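Local atomic coordinates of D-alanyl transferase DltD (Enterococcus faecium TX0133A04, PDB entry 6PFX), a protein that probably takes part in adding D-alanine to lipoteichoic acid in the cell wall of this Gram-positive bacterium. Residues 267-279 with 314-327. Numbering follows the deposited sequence.
Sequences RFSPEFSDFQLVL and FAKKIKFQLNSQGF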
ATOM      1  N   ARG A 267      -9.758   5.162 -13.645  1.00 12.75           N
ATOM      2  CA  ARG A 267      -8.769   5.955 -14.353  1.00 12.35           C
ATOM      3  C   ARG A 267      -8.753   7.403 -13.897  1.00  9.94           C
ATOM      4  O   ARG A 267      -7.816   8.122 -14.254  1.00 11.02           O
ATOM      5  CB  ARG A 267      -8.983   5.886 -15.867  1.00 13.05           C
ATOM      6  CG  ARG A 267      -8.764   4.488 -16.448  1.00 12.08           C
ATOM      7  CD  ARG A 267      -9.182   4.361 -17.910  1.00 13.59           C
ATOM      8  NE  ARG A 267     -10.541   4.853 -18.067  1.00 11.79           N
ATOM      9  CZ  ARG A 267     -10.998   5.468 -19.150  1.00 11.56           C
ATOM     10  NH1 ARG A 267     -10.217   5.676 -20.196  1.00 13.12           N
ATOM     11  NH2 ARG A 267     -12.234   5.925 -19.168  1.00 12.00           N
ATOM     12  N   PHE A 268      -9.734   7.832 -13.097  1.00 10.99           N
ATOM     13  CA  PHE A 268      -9.895   9.239 -12.713  1.00  8.54           C
ATOM     14  C   PHE A 268     -10.096   9.310 -11.209  1.00 11.96           C
ATOM     15  O   PHE A 268     -11.070   8.755 -10.697  1.00 13.19           O
ATOM     16  CB  PHE A 268     -11.121   9.856 -13.419  1.00  8.30           C
ATOM     17  CG  PHE A 268     -11.138   9.603 -14.882  1.00 11.79           C
ATOM     18  CD1 PHE A 268     -10.130  10.072 -15.686  1.00 15.81           C
ATOM     19  CD2 PHE A 268     -12.139   8.844 -15.453  1.00 12.53           C
ATOM     20  CE1 PHE A 268     -10.129   9.795 -17.039  1.00 15.59           C
ATOM     21  CE2 PHE A 268     -12.145   8.582 -16.794  1.00 13.73           C
ATOM     22  CZ  PHE A 268     -11.140   9.042 -17.589  1.00 14.76           C
ATOM     23  N   SER A 269      -9.187   9.984 -10.488  1.00 13.27           N
ATOM     24  CA  SER A 269      -9.328   9.936  -9.036  1.00  9.73           C
ATOM     25  C   SER A 269      -8.412  10.923  -8.339  1.00 12.14           C
ATOM     26  O   SER A 269      -7.295  11.146  -8.816  1.00 13.94           O
ATOM     27  CB  SER A 269      -8.907   8.539  -8.548  1.00 10.11           C
ATOM     28  OG  SER A 269      -9.104   8.359  -7.159  1.00 12.78           O
ATOM     29  N   PRO A 270      -8.826  11.493  -7.197  1.00 12.24           N
ATOM     30  CA  PRO A 270      -7.858  12.168  -6.317  1.00 12.65           C
ATOM     31  C   PRO A 270      -6.746  11.250  -5.877  1.00 11.09           C
ATOM     32  O   PRO A 270      -5.677  11.739  -5.510  1.00 12.81           O
ATOM     33  CB  PRO A 270      -8.702  12.600  -5.107  1.00 12.65           C
ATOM     34  CG  PRO A 270     -10.118  12.620  -5.621  1.00 23.49           C
ATOM     35  CD  PRO A 270     -10.195  11.534  -6.650  1.00 15.75           C
ATOM     36  N   GLU A 271      -6.956   9.932  -5.908  1.00  9.35           N
ATOM     37  CA  GLU A 271      -5.930   9.001  -5.456  1.00  9.26           C
ATOM     38  C   GLU A 271      -4.633   9.122  -6.253  1.00  9.77           C
ATOM     39  O   GLU A 271      -3.561   8.793  -5.731  1.00 10.42           O
ATOM     40  CB  GLU A 271      -6.452   7.564  -5.528  1.00 11.24           C
ATOM     41  CG  GLU A 271      -5.467   6.525  -4.963  1.00 12.62           C
ATOM     42  CD  GLU A 271      -5.375   6.458  -3.438  1.00 12.59           C
ATOM     43  OE1 GLU A 271      -6.266   6.965  -2.726  1.00 13.32           O
ATOM     44  OE2 GLU A 271      -4.391   5.854  -2.942  1.00 14.26           O
ATOM     45  N   PHE A 272      -4.705   9.546  -7.520  1.00 11.19           N
ATOM     46  CA  PHE A 272      -3.480   9.730  -8.289  1.00 11.97           C
ATOM     47  C   PHE A 272      -2.606  10.794  -7.647  1.00 11.26           C
ATOM     48  O   PHE A 272      -1.379  10.692  -7.656  1.00 11.22           O
ATOM     49  CB  PHE A 272      -3.796  10.108  -9.738  1.00 11.67           C
ATOM     50  CG  PHE A 272      -4.316   8.960 -10.552  1.00 11.16           C
ATOM     51  CD1 PHE A 272      -3.457   8.002 -11.057  1.00 11.71           C
ATOM     52  CD2 PHE A 272      -5.667   8.826 -10.780  1.00 10.72           C
ATOM     53  CE1 PHE A 272      -3.931   6.938 -11.776  1.00 11.31           C
ATOM     54  CE2 PHE A 272      -6.144   7.763 -11.504  1.00 11.88           C
ATOM     55  CZ  PHE A 272      -5.272   6.820 -12.002  1.00 10.94           C
ATOM     56  N   SER A 273      -3.230  11.831  -7.092  1.00  9.24           N
ATOM     57  CA  SER A 273      -2.490  12.898  -6.427  1.00 11.26           C
ATOM     58  C   SER A 273      -2.102  12.519  -4.999  1.00 11.61           C
ATOM     59  O   SER A 273      -1.010  12.887  -4.547  1.00  9.91           O
ATOM     60  CB  SER A 273      -3.287  14.195  -6.530  1.00 13.51           C
ATOM     61  OG  SER A 273      -3.443  14.562  -7.900  1.00 11.37           O
ATOM     62  N   ASP A 274      -2.949  11.770  -4.276  1.00 11.25           N
ATOM     63  CA  ASP A 274      -2.516  11.199  -3.003  1.00 11.08           C
ATOM     64  C   ASP A 274      -1.308  10.288  -3.214  1.00 11.97           C
ATOM     65  O   ASP A 274      -0.358  10.299  -2.422  1.00 12.71           O
ATOM     66  CB  ASP A 274      -3.645  10.415  -2.320  1.00 15.49           C
ATOM     67  CG  ASP A 274      -4.825  11.286  -1.890  1.00 15.32           C
ATOM     68  OD1 ASP A 274      -4.774  12.526  -1.987  1.00 13.52           O
ATOM     69  OD2 ASP A 274      -5.835  10.707  -1.440  1.00 15.45           O
ATOM     70  N   PHE A 275      -1.324   9.492  -4.294  1.00 11.34           N
ATOM     71  CA  PHE A 275      -0.198   8.626  -4.630  1.00 13.44           C
ATOM     72  C   PHE A 275       1.052   9.445  -4.918  1.00 10.06           C
ATOM     73  O   PHE A 275       2.164   9.039  -4.557  1.00 10.68           O
ATOM     74  CB  PHE A 275      -0.581   7.749  -5.847  1.00 11.12           C
ATOM     75  CG  PHE A 275       0.461   6.720  -6.201  1.00  9.98           C
ATOM     76  CD1 PHE A 275       0.719   5.687  -5.345  1.00 10.49           C
ATOM     77  CD2 PHE A 275       1.158   6.772  -7.396  1.00 10.37           C
ATOM     78  CE1 PHE A 275       1.672   4.756  -5.631  1.00 11.88           C
ATOM     79  CE2 PHE A 275       2.125   5.818  -7.689  1.00 13.21           C
ATOM     80  CZ  PHE A 275       2.383   4.818  -6.801  1.00 13.00           C
ATOM     81  N   GLN A 276       0.885  10.630  -5.510  1.00  9.89           N
ATOM     82  CA  GLN A 276       2.027  11.503  -5.740  1.00  9.94           C
ATOM     83  C   GLN A 276       2.726  11.889  -4.440  1.00  8.81           C
ATOM     84  O   GLN A 276       3.944  12.098  -4.434  1.00 10.97           O
ATOM     85  CB  GLN A 276       1.614  12.753  -6.518  1.00 10.04           C
ATOM     86  CG  GLN A 276       2.801  13.624  -6.891  1.00 12.37           C
ATOM     87  CD  GLN A 276       3.843  12.966  -7.802  1.00 11.19           C
ATOM     88  OE1 GLN A 276       3.588  11.979  -8.501  1.00  9.62           O
ATOM     89  NE2 GLN A 276       5.028  13.541  -7.795  1.00 11.27           N
ATOM     90  N   LEU A 277       1.978  12.011  -3.339  1.00  9.32           N
ATOM     91  CA  LEU A 277       2.610  12.262  -2.051  1.00 10.61           C
ATOM     92  C   LEU A 277       3.571  11.137  -1.696  1.00 10.41           C
ATOM     93  O   LEU A 277       4.700  11.386  -1.261  1.00 11.10           O
ATOM     94  CB  LEU A 277       1.549  12.381  -0.961  1.00 11.19           C
ATOM     95  CG  LEU A 277       0.658  13.613  -0.971  1.00 10.42           C
ATOM     96  CD1 LEU A 277      -0.446  13.493   0.058  1.00 13.12           C
ATOM     97  CD2 LEU A 277       1.504  14.818  -0.625  1.00 10.90           C
ATOM     98  N   VAL A 278       3.127   9.888  -1.854  1.00 11.66           N
ATOM     99  CA  VAL A 278       3.993   8.735  -1.626  1.00 10.60           C
ATOM    100  C   VAL A 278       5.259   8.831  -2.464  1.00  8.91           C
ATOM    101  O   VAL A 278       6.360   8.622  -1.955  1.00  8.52           O
ATOM    102  CB  VAL A 278       3.218   7.441  -1.932  1.00  9.55           C
ATOM    103  CG1 VAL A 278       4.130   6.259  -1.986  1.00 12.93           C
ATOM    104  CG2 VAL A 278       2.071   7.246  -0.921  1.00 15.34           C
ATOM    105  N   LEU A 279       5.122   9.109  -3.765  1.00  8.98           N
ATOM    106  CA  LEU A 279       6.286   9.216  -4.645  1.00  9.46           C
ATOM    107  C   LEU A 279       7.221  10.343  -4.215  1.00  9.40           C
ATOM    108  O   LEU A 279       8.451  10.196  -4.259  1.00 10.73           O
ATOM    109  CB  LEU A 279       5.808   9.428  -6.079  1.00 11.02           C
ATOM    110  CG  LEU A 279       4.935   8.316  -6.662  1.00 10.73           C
ATOM    111  CD1 LEU A 279       4.736   8.543  -8.166  1.00 11.91           C
ATOM    112  CD2 LEU A 279       5.556   6.948  -6.392  1.00 10.49           C
ATOM    113  N   PHE A 314      -5.862   2.083 -16.526  1.00 12.01           N
ATOM    114  CA  PHE A 314      -5.356   2.461 -15.214  1.00  9.97           C
ATOM    115  C   PHE A 314      -3.857   2.186 -15.124  1.00  8.74           C
ATOM    116  O   PHE A 314      -3.070   3.035 -14.672  1.00  9.95           O
ATOM    117  CB  PHE A 314      -6.080   1.735 -14.069  1.00 10.06           C
ATOM    118  CG  PHE A 314      -5.301   1.793 -12.792  1.00  8.75           C
ATOM    119  CD1 PHE A 314      -5.325   2.931 -11.999  1.00 12.51           C
ATOM    120  CD2 PHE A 314      -4.489   0.743 -12.419  1.00 13.14           C
ATOM    121  CE1 PHE A 314      -4.573   3.011 -10.853  1.00 12.42           C
ATOM    122  CE2 PHE A 314      -3.726   0.825 -11.275  1.00 11.87           C
ATOM    123  CZ  PHE A 314      -3.755   1.975 -10.504  1.00 10.22           C
ATOM    124  N   ALA A 315      -3.440   0.988 -15.541  1.00 11.04           N
ATOM    125  CA  ALA A 315      -2.032   0.624 -15.433  1.00 10.26           C
ATOM    126  C   ALA A 315      -1.171   1.525 -16.302  1.00 11.78           C
ATOM    127  O   ALA A 315      -0.098   1.958 -15.877  1.00 10.12           O
ATOM    128  CB  ALA A 315      -1.840  -0.831 -15.838  1.00 13.89           C
ATOM    129  N   LYS A 316      -1.641   1.850 -17.514  1.00 13.24           N
ATOM    130  CA  LYS A 316      -0.901   2.775 -18.369  1.00 12.58           C
ATOM    131  C   LYS A 316      -0.701   4.113 -17.671  1.00 10.43           C
ATOM    132  O   LYS A 316       0.398   4.685 -17.708  1.00 11.04           O
ATOM    133  CB  LYS A 316      -1.654   2.989 -19.686  1.00 12.80           C
ATOM    134  CG  LYS A 316      -0.918   3.866 -20.712  1.00 16.32           C
ATOM    135  CD  LYS A 316      -1.661   3.974 -22.041  1.00 16.29           C
ATOM    136  CE  LYS A 316      -0.765   4.541 -23.122  1.00 25.90           C
ATOM    137  NZ  LYS A 316      -0.968   5.984 -23.311  1.00 35.02           N
ATOM    138  N   LYS A 317      -1.754   4.618 -17.031  1.00 11.29           N
ATOM    139  CA  LYS A 317      -1.700   5.922 -16.386  1.00  9.83           C
ATOM    140  C   LYS A 317      -0.758   5.903 -15.185  1.00 11.05           C
ATOM    141  O   LYS A 317       0.071   6.812 -15.016  1.00 10.67           O
ATOM    142  CB  LYS A 317      -3.107   6.359 -15.975  1.00 11.44           C
ATOM    143  CG  LYS A 317      -3.149   7.752 -15.379  1.00 11.45           C
ATOM    144  CD  LYS A 317      -4.578   8.286 -15.284  1.00 10.94           C
ATOM    145  CE  LYS A 317      -4.622   9.611 -14.537  1.00 11.44           C
ATOM    146  NZ  LYS A 317      -6.004  10.215 -14.602  1.00 13.61           N
ATOM    147  N   ILE A 318      -0.858   4.873 -14.336  1.00  9.86           N
ATOM    148  CA  ILE A 318       0.007   4.835 -13.154  1.00 11.51           C
ATOM    149  C   ILE A 318       1.459   4.600 -13.546  1.00 12.52           C
ATOM    150  O   ILE A 318       2.369   5.166 -12.926  1.00  9.41           O
ATOM    151  CB  ILE A 318      -0.526   3.850 -12.095  1.00 14.02           C
ATOM    152  CG1 ILE A 318      -0.109   4.299 -10.689  1.00 14.13           C
ATOM    153  CG2 ILE A 318      -0.088   2.447 -12.374  1.00 13.40           C
ATOM    154  CD1 ILE A 318      -0.755   5.594 -10.261  1.00 12.63           C
ATOM    155  N   LYS A 319       1.697   3.812 -14.601  1.00 12.10           N
ATOM    156  CA  LYS A 319       3.057   3.585 -15.082  1.00 10.53           C
ATOM    157  C   LYS A 319       3.651   4.841 -15.705  1.00 10.83           C
ATOM    158  O   LYS A 319       4.847   5.095 -15.538  1.00 13.27           O
ATOM    159  CB  LYS A 319       3.107   2.371 -16.006  1.00 13.82           C
ATOM    160  CG  LYS A 319       2.862   1.070 -15.240  1.00 15.24           C
ATOM    161  CD  LYS A 319       3.271  -0.179 -16.010  1.00 21.58           C
ATOM    162  CE  LYS A 319       2.761  -0.189 -17.425  1.00 26.97           C
ATOM    163  NZ  LYS A 319       3.002  -1.534 -18.032  1.00 26.51           N
ATOM    164  N   PHE A 320       2.836   5.660 -16.376  1.00 10.45           N
ATOM    165  CA  PHE A 320       3.329   6.954 -16.835  1.00 10.47           C
ATOM    166  C   PHE A 320       3.766   7.811 -15.652  1.00 10.48           C
ATOM    167  O   PHE A 320       4.846   8.417 -15.670  1.00 11.04           O
ATOM    168  CB  PHE A 320       2.248   7.661 -17.648  1.00 10.80           C
ATOM    169  CG  PHE A 320       2.654   9.014 -18.134  1.00 13.15           C
ATOM    170  CD1 PHE A 320       2.434  10.144 -17.366  1.00 14.53           C
ATOM    171  CD2 PHE A 320       3.268   9.156 -19.363  1.00 13.93           C
ATOM    172  CE1 PHE A 320       2.816  11.401 -17.825  1.00 13.44           C
ATOM    173  CE2 PHE A 320       3.648  10.398 -19.822  1.00 14.72           C
ATOM    174  CZ  PHE A 320       3.436  11.519 -19.047  1.00 14.84           C
ATOM    175  N   GLN A 321       2.958   7.842 -14.589  1.00  9.36           N
ATOM    176  CA  GLN A 321       3.310   8.661 -13.431  1.00 13.33           C
ATOM    177  C   GLN A 321       4.605   8.167 -12.795  1.00 10.52           C
ATOM    178  O   GLN A 321       5.458   8.964 -12.380  1.00 10.60           O
ATOM    179  CB  GLN A 321       2.168   8.638 -12.405  1.00 11.95           C
ATOM    180  CG  GLN A 321       2.353   9.584 -11.184  1.00 10.22           C
ATOM    181  CD  GLN A 321       1.069   9.714 -10.369  1.00 10.04           C
ATOM    182  OE1 GLN A 321       0.010   9.232 -10.794  1.00 10.64           O
ATOM    183  NE2 GLN A 321       1.154  10.337  -9.199  1.00 11.28           N
ATOM    184  N   LEU A 322       4.767   6.845 -12.724  1.00 10.39           N
ATOM    185  CA  LEU A 322       5.958   6.245 -12.133  1.00  9.54           C
ATOM    186  C   LEU A 322       7.172   6.460 -13.027  1.00 10.74           C
ATOM    187  O   LEU A 322       8.169   7.055 -12.603  1.00 10.04           O
ATOM    188  CB  LEU A 322       5.679   4.755 -11.885  1.00  9.60           C
ATOM    189  CG  LEU A 322       4.721   4.460 -10.727  1.00 11.15           C
ATOM    190  CD1 LEU A 322       4.275   3.019 -10.691  1.00 12.42           C
ATOM    191  CD2 LEU A 322       5.369   4.803  -9.388  1.00 11.12           C
ATOM    192  N   ASN A 323       7.088   6.000 -14.280  1.00 10.49           N
ATOM    193  CA  ASN A 323       8.235   6.010 -15.177  1.00 11.65           C
ATOM    194  C   ASN A 323       8.691   7.427 -15.496  1.00 12.83           C
ATOM    195  O   ASN A 323       9.897   7.687 -15.611  1.00 12.50           O
ATOM    196  CB  ASN A 323       7.884   5.288 -16.480  1.00 11.06           C
ATOM    197  CG  ASN A 323       7.704   3.803 -16.306  1.00 14.67           C
ATOM    198  OD1 ASN A 323       8.215   3.195 -15.361  1.00 19.28           O
ATOM    199  ND2 ASN A 323       7.000   3.195 -17.246  1.00 14.94           N
ATOM    200  N   SER A 324       7.747   8.353 -15.675  1.00 11.34           N
ATOM    201  CA  SER A 324       8.128   9.710 -16.038  1.00 11.44           C
ATOM    202  C   SER A 324       8.971  10.362 -14.955  1.00 12.43           C
ATOM    203  O   SER A 324       9.674  11.339 -15.229  1.00 15.66           O
ATOM    204  CB  SER A 324       6.894  10.580 -16.299  1.00 13.36           C
ATOM    205  OG  SER A 324       6.179  10.844 -15.104  1.00 12.19           O
ATOM    206  N   GLN A 325       8.892   9.864 -13.726  1.00 10.54           N
ATOM    207  CA  GLN A 325       9.616  10.446 -12.611  1.00 10.63           C
ATOM    208  C   GLN A 325      10.785   9.591 -12.152  1.00 11.54           C
ATOM    209  O   GLN A 325      11.472   9.963 -11.192  1.00 11.78           O
ATOM    210  CB  GLN A 325       8.639  10.687 -11.453  1.00  9.77           C
ATOM    211  CG  GLN A 325       7.466  11.599 -11.850  1.00  8.30           C
ATOM    212  CD  GLN A 325       6.601  11.933 -10.656  1.00 10.01           C
ATOM    213  OE1 GLN A 325       6.802  12.954  -9.985  1.00 11.13           O
ATOM    214  NE2 GLN A 325       5.626  11.076 -10.382  1.00 11.57           N
ATOM    215  N   GLY A 326      11.061   8.488 -12.833  1.00 11.31           N
ATOM    216  CA  GLY A 326      12.231   7.688 -12.547  1.00 11.80           C
ATOM    217  C   GLY A 326      11.981   6.410 -11.782  1.00 11.30           C
ATOM    218  O   GLY A 326      12.948   5.685 -11.492  1.00 12.03           O
ATOM    219  N   PHE A 327      10.727   6.106 -11.451  1.00 11.41           N
ATOM    220  CA  PHE A 327      10.370   4.851 -10.797  1.00 11.78           C
ATOM    221  C   PHE A 327      10.130   3.828 -11.897  1.00 13.74           C
ATOM    222  O   PHE A 327       9.063   3.806 -12.512  1.00 12.20           O
ATOM    223  CB  PHE A 327       9.124   5.049  -9.949  1.00 11.77           C
ATOM    224  CG  PHE A 327       9.288   6.032  -8.807  1.00 10.15           C
ATOM    225  CD1 PHE A 327       9.771   5.607  -7.578  1.00 11.43           C
ATOM    226  CD2 PHE A 327       8.915   7.353  -8.948  1.00 10.65           C
ATOM    227  CE1 PHE A 327       9.888   6.472  -6.527  1.00 11.07           C
ATOM    228  CE2 PHE A 327       9.019   8.220  -7.902  1.00 13.33           C
ATOM    229  CZ  PHE A 327       9.521   7.781  -6.679  1.00  9.22           C
TER
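One face of the Phe272 ring is covered by Lys317, whose CE stands 3.7 Å from the ring centroid in a CH-pi contact; Gln321 OE1 lies at the ring edge. The extended lysine chain, CG anti to the backbone N (chi1 -176°), carries NZ over the same face, in a cation-pi contact with the ring, to a hydrogen bond with Arg267 O, 2.8 Å away. Trp386 O and Gln389 O also accept from NZ. Phe275 turns its edge to Leu322 CD2 and Gln321 NE2; Ile318 CD1 touches Phe272 CD1 and Phe275 CD2. Leu279 CD2 rests on one face of Phe327, 4.1 Å from its centroid, with Leu322 O in plane at the ring's edge.

The Gln276 amide, nearly coplanar with those of Gln321 and Gln325, pairs reciprocally with Gln325, each NE2 2.9 Å from the other's OE1. A second lone pair of Gln276 OE1 takes Gln321 NE2 at 3.0 Å, which also gives an almost straight bond (173°) to Phe272 O, using both hydrogens and fixing the amide's rotation. Trp386 is a further polar partner of Gln321.

Helix segments 271-279 and 314-323 run in similar directions, axes 31° apart, with Phe272 and Gln321 as knobs in opposing holes. Helix 308-323 leads to edge strand 330-332, on which Leu322 packs, and helices 79-89 and 138-147 border helix 271-284, in an alpha/beta fold consistent with the SGNH-hydrolase clan.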